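Local coordinates for putative mandelate racemase/muconate lactonizing enzyme (Bordetella bronchiseptica, PDB 3DDM), which is of unknown function but belongs to the enolase superfamily, with the N-terminal domain and TIM-barrel-like C-terminal domain of the mandelate racemase and muconate lactonizing enzyme family, at residues 13-18 with 80-85; 40-45 with 54-59; 95-100 with 115-120; 279-284 with 307-312. The protein carries 1 engineered substitution. One frame throughout, in Å; residues are numbered along the deposited sequence.

Interaction 1 of 4, residues 13-18 with 80-85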
loop_
_atom_site.group_PDB
_atom_site.type_symbol
_atom_site.label_atom_id
_atom_site.label_comp_id
_atom_site.label_asym_id
_atom_site.label_seq_id
_atom_site.Cartn_x
_atom_site.Cartn_y
_atom_site.Cartn_z
ATOM N N ALA A 13 -0.417 -23.329 14.036
ATOM C CA ALA A 13 -0.445 -24.530 13.215
ATOM C C ALA A 13 -1.307 -24.357 11.975
ATOM O O ALA A 13 -0.983 -24.865 10.901
ATOM C CB ALA A 13 -0.953 -25.697 14.032
ATOM N N ARG A 14 -2.419 -23.648 12.132
ATOM C CA ARG A 14 -3.336 -23.405 11.031
ATOM C C ARG A 14 -3.820 -21.976 11.170
ATOM O O ARG A 14 -4.150 -21.538 12.268
ATOM C CB ARG A 14 -4.510 -24.386 11.101
ATOM C CG ARG A 14 -5.620 -24.136 10.087
ATOM C CD ARG A 14 -6.663 -25.260 10.122
ATOM N NE ARG A 14 -8.040 -24.758 10.098
ATOM C CZ ARG A 14 -8.624 -24.108 11.107
ATOM N NH1 ARG A 14 -7.961 -23.876 12.236
ATOM N NH2 ARG A 14 -9.876 -23.676 10.986
ATOM N N VAL A 15 -3.840 -21.243 10.061
ATOM C CA VAL A 15 -4.274 -19.846 10.071
ATOM C C VAL A 15 -5.235 -19.592 8.916
ATOM O O VAL A 15 -4.841 -19.644 7.752
ATOM C CB VAL A 15 -3.069 -18.894 9.930
ATOM C CG1 VAL A 15 -3.541 -17.457 9.947
ATOM C CG2 VAL A 15 -2.071 -19.145 11.045
ATOM N N ARG A 16 -6.495 -19.314 9.230
ATOM C CA ARG A 16 -7.479 -19.074 8.178
ATOM C C ARG A 16 -8.119 -17.700 8.259
ATOM O O ARG A 16 -8.270 -17.129 9.343
ATOM C CB ARG A 16 -8.573 -20.147 8.215
ATOM C CG ARG A 16 -8.026 -21.562 8.222
ATOM C CD ARG A 16 -9.107 -22.614 7.980
ATOM N NE ARG A 16 -9.635 -22.562 6.615
ATOM C CZ ARG A 16 -10.357 -23.530 6.049
ATOM N NH1 ARG A 16 -10.644 -24.641 6.729
ATOM N NH2 ARG A 16 -10.789 -23.386 4.799
ATOM N N ALA A 17 -8.491 -17.172 7.098
ATOM C CA ALA A 17 -9.131 -15.868 7.016
ATOM C C ALA A 17 -10.495 -16.035 6.367
ATOM O O ALA A 17 -10.629 -16.749 5.378
ATOM C CB ALA A 17 -8.278 -14.922 6.195
ATOM N N HIS A 18 -11.510 -15.390 6.932
ATOM C CA HIS A 18 -12.854 -15.478 6.380
ATOM C C HIS A 18 -13.342 -14.091 6.044
ATOM O O HIS A 18 -13.237 -13.173 6.860
ATOM C CB HIS A 18 -13.809 -16.121 7.381
ATOM C CG HIS A 18 -13.274 -17.373 7.994
ATOM N ND1 HIS A 18 -12.613 -17.383 9.204
ATOM C CD2 HIS A 18 -13.237 -18.644 7.533
ATOM C CE1 HIS A 18 -12.191 -18.605 9.462
ATOM N NE2 HIS A 18 -12.554 -19.390 8.464
ATOM N N LEU A 80 4.798 -17.876 7.359
ATOM C CA LEU A 80 5.803 -17.374 8.287
ATOM C C LEU A 80 5.425 -17.835 9.693
ATOM O O LEU A 80 6.226 -18.419 10.426
ATOM C CB LEU A 80 5.848 -15.845 8.254
ATOM C CG LEU A 80 6.439 -15.173 7.018
ATOM C CD1 LEU A 80 6.329 -13.673 7.168
ATOM C CD2 LEU A 80 7.893 -15.581 6.858
ATOM N N LEU A 81 4.177 -17.573 10.047
ATOM C CA LEU A 81 3.631 -17.911 11.351
ATOM C C LEU A 81 3.687 -19.401 11.730
ATOM O O LEU A 81 4.041 -19.743 12.860
ATOM C CB LEU A 81 2.187 -17.409 11.403
ATOM C CG LEU A 81 1.648 -16.757 12.670
ATOM C CD1 LEU A 81 2.596 -15.657 13.158
ATOM C CD2 LEU A 81 0.253 -16.200 12.357
ATOM N N THR A 82 3.349 -20.284 10.795
ATOM C CA THR A 82 3.340 -21.715 11.087
ATOM C C THR A 82 4.636 -22.489 10.804
ATOM O O THR A 82 4.593 -23.683 10.535
ATOM C CB THR A 82 2.190 -22.423 10.331
ATOM O OG1 THR A 82 2.442 -22.395 8.920
ATOM C CG2 THR A 82 0.871 -21.738 10.618
ATOM N N ALA A 83 5.787 -21.833 10.880
ATOM C CA ALA A 83 7.047 -22.521 10.609
ATOM C C ALA A 83 7.977 -22.547 11.822
ATOM O O ALA A 83 9.047 -23.166 11.791
ATOM C CB ALA A 83 7.747 -21.869 9.427
ATOM N N ARG A 84 7.567 -21.879 12.890
ATOM C CA ARG A 84 8.366 -21.838 14.105
ATOM C C ARG A 84 7.479 -21.538 15.300
ATOM O O ARG A 84 6.262 -21.377 15.159
ATOM C CB ARG A 84 9.445 -20.763 13.993
ATOM C CG ARG A 84 8.915 -19.414 13.579
ATOM C CD ARG A 84 9.951 -18.342 13.806
ATOM N NE ARG A 84 10.222 -18.172 15.227
ATOM C CZ ARG A 84 10.933 -17.172 15.734
ATOM N NH1 ARG A 84 11.452 -16.252 14.929
ATOM N NH2 ARG A 84 11.106 -17.077 17.045
ATOM N N ALA A 85 8.094 -21.470 16.474
ATOM C CA ALA A 85 7.371 -21.174 17.697
ATOM C C ALA A 85 7.751 -19.763 18.125
ATOM O O ALA A 85 8.710 -19.187 17.596
ATOM C CB ALA A 85 7.738 -22.169 18.772
#

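Interaction 2 of 4, residues 40-45 with 54-59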
loop_
_atom_site.group_PDB
_atom_site.type_symbol
_atom_site.label_atom_id
_atom_site.label_comp_id
_atom_site.label_asym_id
_atom_site.label_seq_id
_atom_site.Cartn_x
_atom_site.Cartn_y
_atom_site.Cartn_z
ATOM N N ALA A 40 -15.768 -7.276 5.976
ATOM C CA ALA A 40 -15.101 -7.718 7.193
ATOM C C ALA A 40 -14.180 -8.909 6.917
ATOM O O ALA A 40 -14.452 -9.732 6.041
ATOM C CB ALA A 40 -16.127 -8.091 8.240
ATOM N N VAL A 41 -13.074 -8.982 7.647
ATOM C CA VAL A 41 -12.145 -10.097 7.502
ATOM C C VAL A 41 -11.793 -10.567 8.901
ATOM O O VAL A 41 -11.118 -9.864 9.653
ATOM C CB VAL A 41 -10.845 -9.699 6.766
ATOM C CG1 VAL A 41 -9.907 -10.889 6.704
ATOM C CG2 VAL A 41 -11.158 -9.239 5.366
ATOM N N LEU A 42 -12.285 -11.746 9.260
ATOM C CA LEU A 42 -12.013 -12.315 10.573
ATOM C C LEU A 42 -10.929 -13.372 10.412
ATOM O O LEU A 42 -10.909 -14.116 9.428
ATOM C CB LEU A 42 -13.288 -12.935 11.159
ATOM C CG LEU A 42 -14.522 -12.018 11.271
ATOM C CD1 LEU A 42 -15.679 -12.785 11.917
ATOM C CD2 LEU A 42 -14.188 -10.773 12.086
ATOM N N VAL A 43 -10.005 -13.427 11.360
ATOM C CA VAL A 43 -8.939 -14.418 11.282
ATOM C C VAL A 43 -8.928 -15.289 12.518
ATOM O O VAL A 43 -9.214 -14.818 13.626
ATOM C CB VAL A 43 -7.555 -13.752 11.109
ATOM C CG1 VAL A 43 -7.427 -13.201 9.696
ATOM C CG2 VAL A 43 -7.387 -12.631 12.120
ATOM N N GLU A 44 -8.634 -16.570 12.315
ATOM C CA GLU A 44 -8.572 -17.514 13.421
ATOM C C GLU A 44 -7.264 -18.265 13.364
ATOM O O GLU A 44 -6.951 -18.896 12.364
ATOM C CB GLU A 44 -9.734 -18.510 13.366
ATOM C CG GLU A 44 -9.782 -19.370 12.116
ATOM C CD GLU A 44 -10.802 -20.500 12.222
ATOM O OE1 GLU A 44 -10.768 -21.252 13.216
ATOM O OE2 GLU A 44 -11.632 -20.646 11.304
ATOM N N VAL A 45 -6.485 -18.169 14.430
ATOM C CA VAL A 45 -5.217 -18.873 14.498
ATOM C C VAL A 45 -5.355 -20.079 15.414
ATOM O O VAL A 45 -5.683 -19.930 16.591
ATOM C CB VAL A 45 -4.103 -17.990 15.063
ATOM C CG1 VAL A 45 -2.826 -18.822 15.204
ATOM C CG2 VAL A 45 -3.878 -16.787 14.151
ATOM N N TRP A 54 -9.149 -15.615 17.970
ATOM C CA TRP A 54 -9.771 -14.828 16.906
ATOM C C TRP A 54 -9.324 -13.376 16.813
ATOM O O TRP A 54 -9.005 -12.739 17.817
ATOM C CB TRP A 54 -11.292 -14.852 17.047
ATOM C CG TRP A 54 -11.896 -16.200 16.860
ATOM C CD1 TRP A 54 -12.133 -17.136 17.825
ATOM C CD2 TRP A 54 -12.341 -16.770 15.625
ATOM N NE1 TRP A 54 -12.705 -18.256 17.264
ATOM C CE2 TRP A 54 -12.842 -18.058 15.916
ATOM C CE3 TRP A 54 -12.366 -16.315 14.297
ATOM C CZ2 TRP A 54 -13.360 -18.897 14.932
ATOM C CZ3 TRP A 54 -12.886 -17.152 13.313
ATOM C CH2 TRP A 54 -13.375 -18.430 13.640
ATOM N N GLY A 55 -9.321 -12.858 15.590
ATOM C CA GLY A 55 -8.942 -11.477 15.363
ATOM C C GLY A 55 -9.661 -10.884 14.161
ATOM O O GLY A 55 -10.411 -11.578 13.464
ATOM N N GLU A 56 -9.431 -9.598 13.917
ATOM C CA GLU A 56 -10.046 -8.907 12.787
ATOM C C GLU A 56 -8.997 -8.077 12.054
ATOM O O GLU A 56 -8.110 -7.497 12.672
ATOM C CB GLU A 56 -11.183 -7.987 13.261
ATOM C CG GLU A 56 -12.046 -7.480 12.112
ATOM C CD GLU A 56 -13.335 -6.784 12.555
ATOM O OE1 GLU A 56 -13.993 -7.264 13.505
ATOM O OE2 GLU A 56 -13.703 -5.761 11.931
ATOM N N VAL A 57 -9.081 -8.035 10.733
ATOM C CA VAL A 57 -8.142 -7.240 9.961
ATOM C C VAL A 57 -8.905 -6.070 9.365
ATOM O O VAL A 57 -9.849 -6.266 8.602
ATOM C CB VAL A 57 -7.501 -8.045 8.813
ATOM C CG1 VAL A 57 -6.579 -7.141 8.006
ATOM C CG2 VAL A 57 -6.729 -9.226 9.370
ATOM N N TRP A 58 -8.504 -4.856 9.731
ATOM C CA TRP A 58 -9.141 -3.646 9.226
ATOM C C TRP A 58 -9.286 -3.745 7.711
ATOM O O TRP A 58 -8.355 -4.183 7.011
ATOM C CB TRP A 58 -8.289 -2.427 9.565
ATOM C CG TRP A 58 -8.917 -1.132 9.148
ATOM C CD1 TRP A 58 -9.820 -0.389 9.862
ATOM C CD2 TRP A 58 -8.728 -0.446 7.904
ATOM N NE1 TRP A 58 -10.205 0.713 9.138
ATOM C CE2 TRP A 58 -9.551 0.705 7.932
ATOM C CE3 TRP A 58 -7.948 -0.694 6.765
ATOM C CZ2 TRP A 58 -9.612 1.611 6.865
ATOM C CZ3 TRP A 58 -8.012 0.202 5.705
ATOM C CH2 TRP A 58 -8.838 1.343 5.764
ATOM N N CYS A 59 -10.439 -3.338 7.190
ATOM C CA CYS A 59 -10.626 -3.405 5.749
ATOM C C CYS A 59 -11.754 -2.532 5.229
ATOM O O CYS A 59 -12.385 -2.866 4.229
ATOM C CB CYS A 59 -10.870 -4.857 5.318
ATOM S SG CYS A 59 -12.513 -5.498 5.738
#

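Interaction 3 of 4, residues 95-100 with 115-120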
loop_
_atom_site.group_PDB
_atom_site.type_symbol
_atom_site.label_atom_id
_atom_site.label_comp_id
_atom_site.label_asym_id
_atom_site.label_seq_id
_atom_site.Cartn_x
_atom_site.Cartn_y
_atom_site.Cartn_z
ATOM N N HIS A 95 8.417 -10.641 14.352
ATOM C CA HIS A 95 8.942 -11.511 13.317
ATOM C C HIS A 95 8.241 -11.212 12.001
ATOM O O HIS A 95 8.890 -11.103 10.960
ATOM C CB HIS A 95 8.752 -12.981 13.701
ATOM C CG HIS A 95 9.299 -13.945 12.693
ATOM N ND1 HIS A 95 8.497 -14.803 11.970
ATOM C CD2 HIS A 95 10.569 -14.183 12.286
ATOM C CE1 HIS A 95 9.248 -15.530 11.160
ATOM N NE2 HIS A 95 10.508 -15.171 11.332
ATOM N N LEU A 96 6.918 -11.054 12.055
ATOM C CA LEU A 96 6.128 -10.789 10.860
ATOM C C LEU A 96 6.452 -9.465 10.205
ATOM O O LEU A 96 6.463 -9.373 8.974
ATOM C CB LEU A 96 4.632 -10.868 11.169
ATOM C CG LEU A 96 4.121 -12.275 11.478
ATOM C CD1 LEU A 96 2.611 -12.251 11.530
ATOM C CD2 LEU A 96 4.603 -13.253 10.412
ATOM N N GLU A 97 6.713 -8.440 11.013
ATOM C CA GLU A 97 7.067 -7.140 10.452
ATOM C C GLU A 97 8.405 -7.255 9.726
ATOM O O GLU A 97 8.519 -6.908 8.546
ATOM C CB GLU A 97 7.167 -6.062 11.538
ATOM C CG GLU A 97 5.830 -5.595 12.087
ATOM C CD GLU A 97 5.911 -4.225 12.765
ATOM O OE1 GLU A 97 6.696 -4.071 13.732
ATOM O OE2 GLU A 97 5.184 -3.294 12.330
ATOM N N ALA A 98 9.409 -7.769 10.431
ATOM C CA ALA A 98 10.749 -7.925 9.873
ATOM C C ALA A 98 10.792 -8.782 8.613
ATOM O O ALA A 98 11.500 -8.456 7.658
ATOM C CB ALA A 98 11.686 -8.513 10.927
ATOM N N ARG A 99 10.037 -9.872 8.612
ATOM C CA ARG A 99 10.022 -10.772 7.472
ATOM C C ARG A 99 9.164 -10.294 6.301
ATOM O O ARG A 99 9.072 -10.988 5.289
ATOM C CB ARG A 99 9.569 -12.172 7.913
ATOM C CG ARG A 99 10.528 -12.873 8.882
ATOM C CD ARG A 99 11.829 -13.257 8.192
ATOM N NE ARG A 99 11.573 -14.219 7.121
ATOM C CZ ARG A 99 11.660 -15.542 7.257
ATOM N NH1 ARG A 99 12.017 -16.064 8.433
ATOM N NH2 ARG A 99 11.368 -16.342 6.225
ATOM N N THR A 100 8.527 -9.129 6.426
ATOM C CA THR A 100 7.707 -8.615 5.324
ATOM C C THR A 100 8.089 -7.187 4.984
ATOM O O THR A 100 7.492 -6.574 4.096
ATOM C CB THR A 100 6.177 -8.632 5.639
ATOM O OG1 THR A 100 5.884 -7.754 6.739
ATOM C CG2 THR A 100 5.724 -10.032 5.960
ATOM N N GLN A 115 -2.144 -4.234 8.394
ATOM C CA GLN A 115 -3.496 -4.588 8.774
ATOM C C GLN A 115 -3.639 -6.095 8.983
ATOM O O GLN A 115 -4.180 -6.556 10.006
ATOM C CB GLN A 115 -4.463 -4.076 7.704
ATOM C CG GLN A 115 -4.740 -2.573 7.810
ATOM C CD GLN A 115 -4.711 -1.841 6.468
ATOM O OE1 GLN A 115 -5.293 -2.289 5.480
ATOM N NE2 GLN A 115 -4.045 -0.700 6.441
ATOM N N ALA A 116 -3.152 -6.873 8.025
ATOM C CA ALA A 116 -3.227 -8.318 8.164
ATOM C C ALA A 116 -2.432 -8.723 9.405
ATOM O O ALA A 116 -2.870 -9.573 10.178
ATOM C CB ALA A 116 -2.665 -8.997 6.925
ATOM N N ILE A 117 -1.270 -8.104 9.603
ATOM C CA ILE A 117 -0.438 -8.426 10.752
ATOM C C ILE A 117 -1.164 -8.065 12.045
ATOM O O ILE A 117 -1.190 -8.852 12.982
ATOM C CB ILE A 117 0.943 -7.706 10.667
ATOM C CG1 ILE A 117 1.794 -8.355 9.562
ATOM C CG2 ILE A 117 1.684 -7.801 11.987
ATOM C CD1 ILE A 117 3.228 -7.802 9.432
ATOM N N ALA A 118 -1.771 -6.886 12.097
ATOM C CA ALA A 118 -2.500 -6.469 13.297
ATOM C C ALA A 118 -3.625 -7.464 13.634
ATOM O O ALA A 118 -3.811 -7.833 14.794
ATOM C CB ALA A 118 -3.077 -5.060 13.102
ATOM N N GLY A 119 -4.374 -7.891 12.621
ATOM C CA GLY A 119 -5.436 -8.848 12.854
ATOM C C GLY A 119 -4.917 -10.149 13.457
ATOM O O GLY A 119 -5.547 -10.718 14.360
ATOM N N LEU A 120 -3.775 -10.632 12.966
ATOM C CA LEU A 120 -3.188 -11.867 13.482
ATOM C C LEU A 120 -2.648 -11.705 14.899
ATOM O O LEU A 120 -2.605 -12.679 15.662
ATOM C CB LEU A 120 -2.077 -12.366 12.556
ATOM C CG LEU A 120 -2.592 -13.078 11.302
ATOM C CD1 LEU A 120 -1.440 -13.458 10.384
ATOM C CD2 LEU A 120 -3.366 -14.311 11.726
#

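Interaction 4 of 4, residues 279-284 with 307-312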
loop_
_atom_site.group_PDB
_atom_site.type_symbol
_atom_site.label_atom_id
_atom_site.label_comp_id
_atom_site.label_asym_id
_atom_site.label_seq_id
_atom_site.Cartn_x
_atom_site.Cartn_y
_atom_site.Cartn_z
ATOM N N GLN A 279 -5.267 8.210 18.734
ATOM C CA GLN A 279 -6.226 7.158 18.430
ATOM C C GLN A 279 -5.704 6.000 17.578
ATOM O O GLN A 279 -6.133 5.815 16.438
ATOM C CB GLN A 279 -7.428 7.790 17.720
ATOM C CG GLN A 279 -7.933 9.070 18.373
ATOM C CD GLN A 279 -8.825 9.887 17.443
ATOM O OE1 GLN A 279 -8.378 10.356 16.394
ATOM N NE2 GLN A 279 -10.091 10.058 17.823
ATOM N N PRO A 280 -4.768 5.209 18.108
ATOM C CA PRO A 280 -4.298 4.102 17.268
ATOM C C PRO A 280 -5.391 3.036 17.055
ATOM O O PRO A 280 -6.082 2.637 18.005
ATOM C CB PRO A 280 -3.092 3.568 18.042
ATOM C CG PRO A 280 -3.392 3.951 19.481
ATOM C CD PRO A 280 -3.956 5.341 19.331
ATOM N N ASP A 281 -5.549 2.594 15.804
ATOM C CA ASP A 281 -6.541 1.574 15.445
ATOM C C ASP A 281 -5.846 0.215 15.535
ATOM O O ASP A 281 -5.196 -0.223 14.588
ATOM C CB ASP A 281 -7.040 1.805 14.017
ATOM C CG ASP A 281 -8.256 0.977 13.685
ATOM O OD1 ASP A 281 -8.335 -0.177 14.151
ATOM O OD2 ASP A 281 -9.132 1.478 12.947
ATOM N N LEU A 282 -5.999 -0.458 16.671
ATOM C CA LEU A 282 -5.323 -1.731 16.881
ATOM C C LEU A 282 -5.564 -2.789 15.806
ATOM O O LEU A 282 -4.766 -3.711 15.673
ATOM C CB LEU A 282 -5.627 -2.265 18.290
ATOM C CG LEU A 282 -6.479 -3.507 18.493
ATOM C CD1 LEU A 282 -6.420 -3.907 19.942
ATOM C CD2 LEU A 282 -7.901 -3.225 18.074
ATOM N N ALA A 283 -6.633 -2.648 15.025
ATOM C CA ALA A 283 -6.904 -3.609 13.941
ATOM C C ALA A 283 -6.239 -3.151 12.627
ATOM O O ALA A 283 -6.147 -3.909 11.656
ATOM C CB ALA A 283 -8.402 -3.777 13.735
ATOM N N LYS A 284 -5.775 -1.906 12.612
ATOM C CA LYS A 284 -5.118 -1.355 11.439
ATOM C C LYS A 284 -3.614 -1.552 11.576
ATOM O O LYS A 284 -2.941 -1.916 10.610
ATOM C CB LYS A 284 -5.441 0.129 11.305
ATOM C CG LYS A 284 -6.017 0.518 9.955
ATOM C CD LYS A 284 -6.397 1.993 9.918
ATOM C CE LYS A 284 -6.534 2.480 8.498
ATOM N NZ LYS A 284 -6.604 3.962 8.420
ATOM N N PRO A 307 -9.614 5.271 21.506
ATOM C CA PRO A 307 -9.724 4.433 20.308
ATOM C C PRO A 307 -11.155 4.398 19.751
ATOM O O PRO A 307 -12.110 4.825 20.406
ATOM C CB PRO A 307 -9.264 3.061 20.812
ATOM C CG PRO A 307 -9.785 3.037 22.213
ATOM C CD PRO A 307 -9.493 4.447 22.726
ATOM N N HIS A 308 -11.290 3.903 18.530
ATOM C CA HIS A 308 -12.594 3.779 17.893
ATOM C C HIS A 308 -12.448 2.770 16.779
ATOM O O HIS A 308 -11.435 2.744 16.088
ATOM C CB HIS A 308 -13.087 5.126 17.325
ATOM C CG HIS A 308 -12.205 5.705 16.260
ATOM N ND1 HIS A 308 -12.027 5.107 15.031
ATOM C CD2 HIS A 308 -11.436 6.822 16.249
ATOM C CE1 HIS A 308 -11.183 5.827 14.310
ATOM N NE2 HIS A 308 -10.810 6.873 15.027
ATOM N N TYR A 309 -13.449 1.919 16.617
ATOM C CA TYR A 309 -13.399 0.924 15.567
ATOM C C TYR A 309 -14.706 0.962 14.772
ATOM O O TYR A 309 -15.796 0.788 15.334
ATOM C CB TYR A 309 -13.158 -0.473 16.160
ATOM C CG TYR A 309 -12.752 -1.446 15.098
ATOM C CD1 TYR A 309 -11.561 -1.264 14.394
ATOM C CD2 TYR A 309 -13.625 -2.435 14.663
ATOM C CE1 TYR A 309 -11.263 -2.022 13.265
ATOM C CE2 TYR A 309 -13.335 -3.204 13.541
ATOM C CZ TYR A 309 -12.156 -2.982 12.839
ATOM O OH TYR A 309 -11.909 -3.661 11.672
ATOM N N LEU A 310 -14.599 1.207 13.468
ATOM C CA LEU A 310 -15.783 1.267 12.621
ATOM C C LEU A 310 -15.940 0.001 11.762
ATOM O O LEU A 310 -16.639 -0.007 10.748
ATOM C CB LEU A 310 -15.747 2.515 11.716
ATOM C CG LEU A 310 -15.519 3.952 12.233
ATOM C CD1 LEU A 310 -16.201 4.173 13.586
ATOM C CD2 LEU A 310 -14.028 4.209 12.356
ATOM N N GLY A 311 -15.291 -1.080 12.173
ATOM C CA GLY A 311 -15.405 -2.315 11.417
ATOM C C GLY A 311 -16.432 -3.234 12.050
ATOM O O GLY A 311 -17.455 -2.769 12.555
ATOM N N ALA A 312 -16.154 -4.537 12.029
ATOM C CA ALA A 312 -17.053 -5.534 12.595
ATOM C C ALA A 312 -16.858 -5.662 14.105
ATOM O O ALA A 312 -16.003 -4.996 14.691
ATOM C CB ALA A 312 -16.831 -6.881 11.912
#

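Interaction 1 of 4, residues 13-18 with 80-85
In the N-terminal domain, the three-stranded antiparallel sheet is covered on one face by helix 65-81, and Val-15 meets Leu-81 and Thr-82 where that helix ends over strand 14-23, an outermost strand of the sheet. Val-15 points CG2 at the helix end, its CG1 standing anti to the backbone N (chi1 -180°). CG2 lies 3.9 Å from Thr-82 CG2, and at 4.0 Å it also reaches Leu-81 CD2, the leucine side chain crossing the valine at about a right angle. Val-73 and Ala-78 of the same helix pack on Val-15 too, so Val-15 is buried among apolar side chains of the helix. No hydrogen bond joins the two segments. Some polar groups find partners outside them: Arg-14, whose side chain leaves the backbone on the side away from the helix end, forms a salt bridge through NH1 with Glu-46 OE1, and Ala-17 N bonds to Glu-74. At its start the strand carries a classic beta bulge, Ala-13 and Arg-14 together facing Glu-46 on the neighbouring strand. Thr-82, the first residue to leave helical geometry, turns OG1 back to Ala-78 O, while its methyl CG2 rests 3.6 Å from Ala-13 O.

Interaction 2 of 4, residues 40-45 with 54-59
Val-43 and Gly-55 form the antiparallel hydrogen-bonded pair at the middle of this contact, each serving the other as donor and acceptor. Val-43 N reaches Gly-55 O at 2.8 Å from above the Gly-55 carbonyl plane, whereas Gly-55 N meets Val-43 O, also at 2.8 Å, in the plane of the Val-43 carbonyl. A third bond, nearly straight, runs from Val-57 N to Val-41 O (2.9 Å). The other edge of strand 40-45 is satisfied by strand 14-23: Leu-42 O accepts from His-18 N and Glu-44 N gives to Arg-16 O. Trp-54 N, facing away from strand 37-46, bonds to Asp-126 OD2 of helix 110-131. The carboxylate of buried Glu-56 passes Leu-42 CD2 and takes its hydrogen bonds from the barrel domain: OE1 accepts from Gly-315 N, and OE2 accepts from Ala-312 N while pairing with Tyr-309 OH. On the same face, Glu-44 CB lies over the Trp-54 indole in a CH-pi contact, 3.5 Å from the six-membered ring centroid. With chi1 at 61°, the glutamate runs alongside the tryptophan, its carboxylate tilted 28° to the ring; Arg-14 NH2 makes a long, weak ion pair with OE1. On the face carrying Val-43, its CG1 touches Val-57 CG2 at 4.0 Å. The whole is a beta hairpin, strands 37-46 and 52-56, in the enolase-type N-terminal domain.

Interaction 3 of 4, residues 95-100 with 115-120
Ile-117 sets CG1 anti to its carbonyl carbon (chi1 -72°) and continues fully extended to CD1 (chi2 -176°), and this straight reach carries the terminal methyl onto the backbone of Leu-96 near the end of helix 89-98. There CD1 lies 3.6 Å from Leu-96 O and 3.8 Å from Leu-96 CB. Around the same methyl gather Glu-97, whose CG stands 4.3 Å from CD1, and Thr-100, whose OG1 is 3.8 Å from it; the threonine and isoleucine side chains run alongside each other in opposing senses. With chi1 at 64° the Thr-100 hydroxyl turns back along the chain and donates to Leu-96 O over 2.8 Å, so the carbonyl that the isoleucine methyl covers is satisfied from within its own segment. Thr-100 N meanwhile bonds to Glu-97 O. Although Thr-100 occupies the N-cap position of helix 101-107, its side chain makes no capping bond, being committed to the helix just finished. One turn further along, Leu-120 CD1 approaches Leu-96 CD1 at 4.4 Å, a looser apolar contact. Across the two segments there is no hydrogen bond, and the buried packing is purely van der Waals. Helix 65-81 borders both partners, Leu-80 touching Leu-96 while Val-73 and Leu-77 pack on Ala-116. Gln-115 bonds to Arg-69 and also lies beside Val-57 and Trp-58, so helix 110-131 packs against helix 89-98 and, next to helix 65-81, reaches the end of the hairpin beyond strand 52-56.

Interaction 4 of 4, residues 279-284 with 307-312
Asp-281 and Tyr-309 meet with their flat groups perpendicular: the carboxylate plane stands at 90° to the phenol ring, and OD1 comes in at the ring edge, 3.4 Å from Tyr-309 CD1. Both side chains have CG anti to N (Asp-281 chi1 -168°), and they cross at a slant. The ring edge offers C-H groups to the carboxylate oxygen, an approach that is probably favourable electrostatically, though it is not a hydrogen bond. Beside it Ala-283 CB lies 3.4 Å from Tyr-309 CE1, meeting the ring obliquely. Asp-281 OD1 has a second task: it accepts from Ala-283 N at 3.1 Å, forming an Asx turn that fixes the carboxylate and the alanine together against the tyrosine. The phenol oxygen is held by Glu-56 of the N-terminal domain. A second crossed pair lies nearer the strands, where the amide of Gln-279 stands at 86° to the imidazole of His-308. Gln-279 NE2 sits at the ring edge, 3.8 Å from His-308 CD2, and hydrogen-bonds to Glu-231. Lys-284 forms a salt bridge with Glu-258 and also reaches Gln-106 O of the second subunit. The segments follow, or close, the parallel strands 275-278 and 304-309, which helix 287-300 connects in a beta-alpha-beta crossover. Their position at the C-terminal ends of the barrel strands is consistent with the region where enolase-superfamily TIM barrels place their active sites.

Interactions 1, 2 and 3 build the N-terminal domain, and interaction 4 lies in the barrel, close to the centre of the chain. Interactions 1 and 2 share the three-stranded sheet, with interaction 2 nested inside the loop that interaction 1 closes. Interaction 1 is only partly buried, whereas the other three are buried. Their chemistry differs accordingly: backbone hydrogen bonds dominate interaction 2, apolar helix packing interactions 1 and 3, and crossed polar side chains interaction 4. The domains meet at several points, among them Glu-56 between interactions 2 and 4, Trp-58 against Lys-284, and Ala-118 packing on the backbone of 279-284. Interactions 1 and 4 do not touch, their nearest atoms being about 9 Å apart.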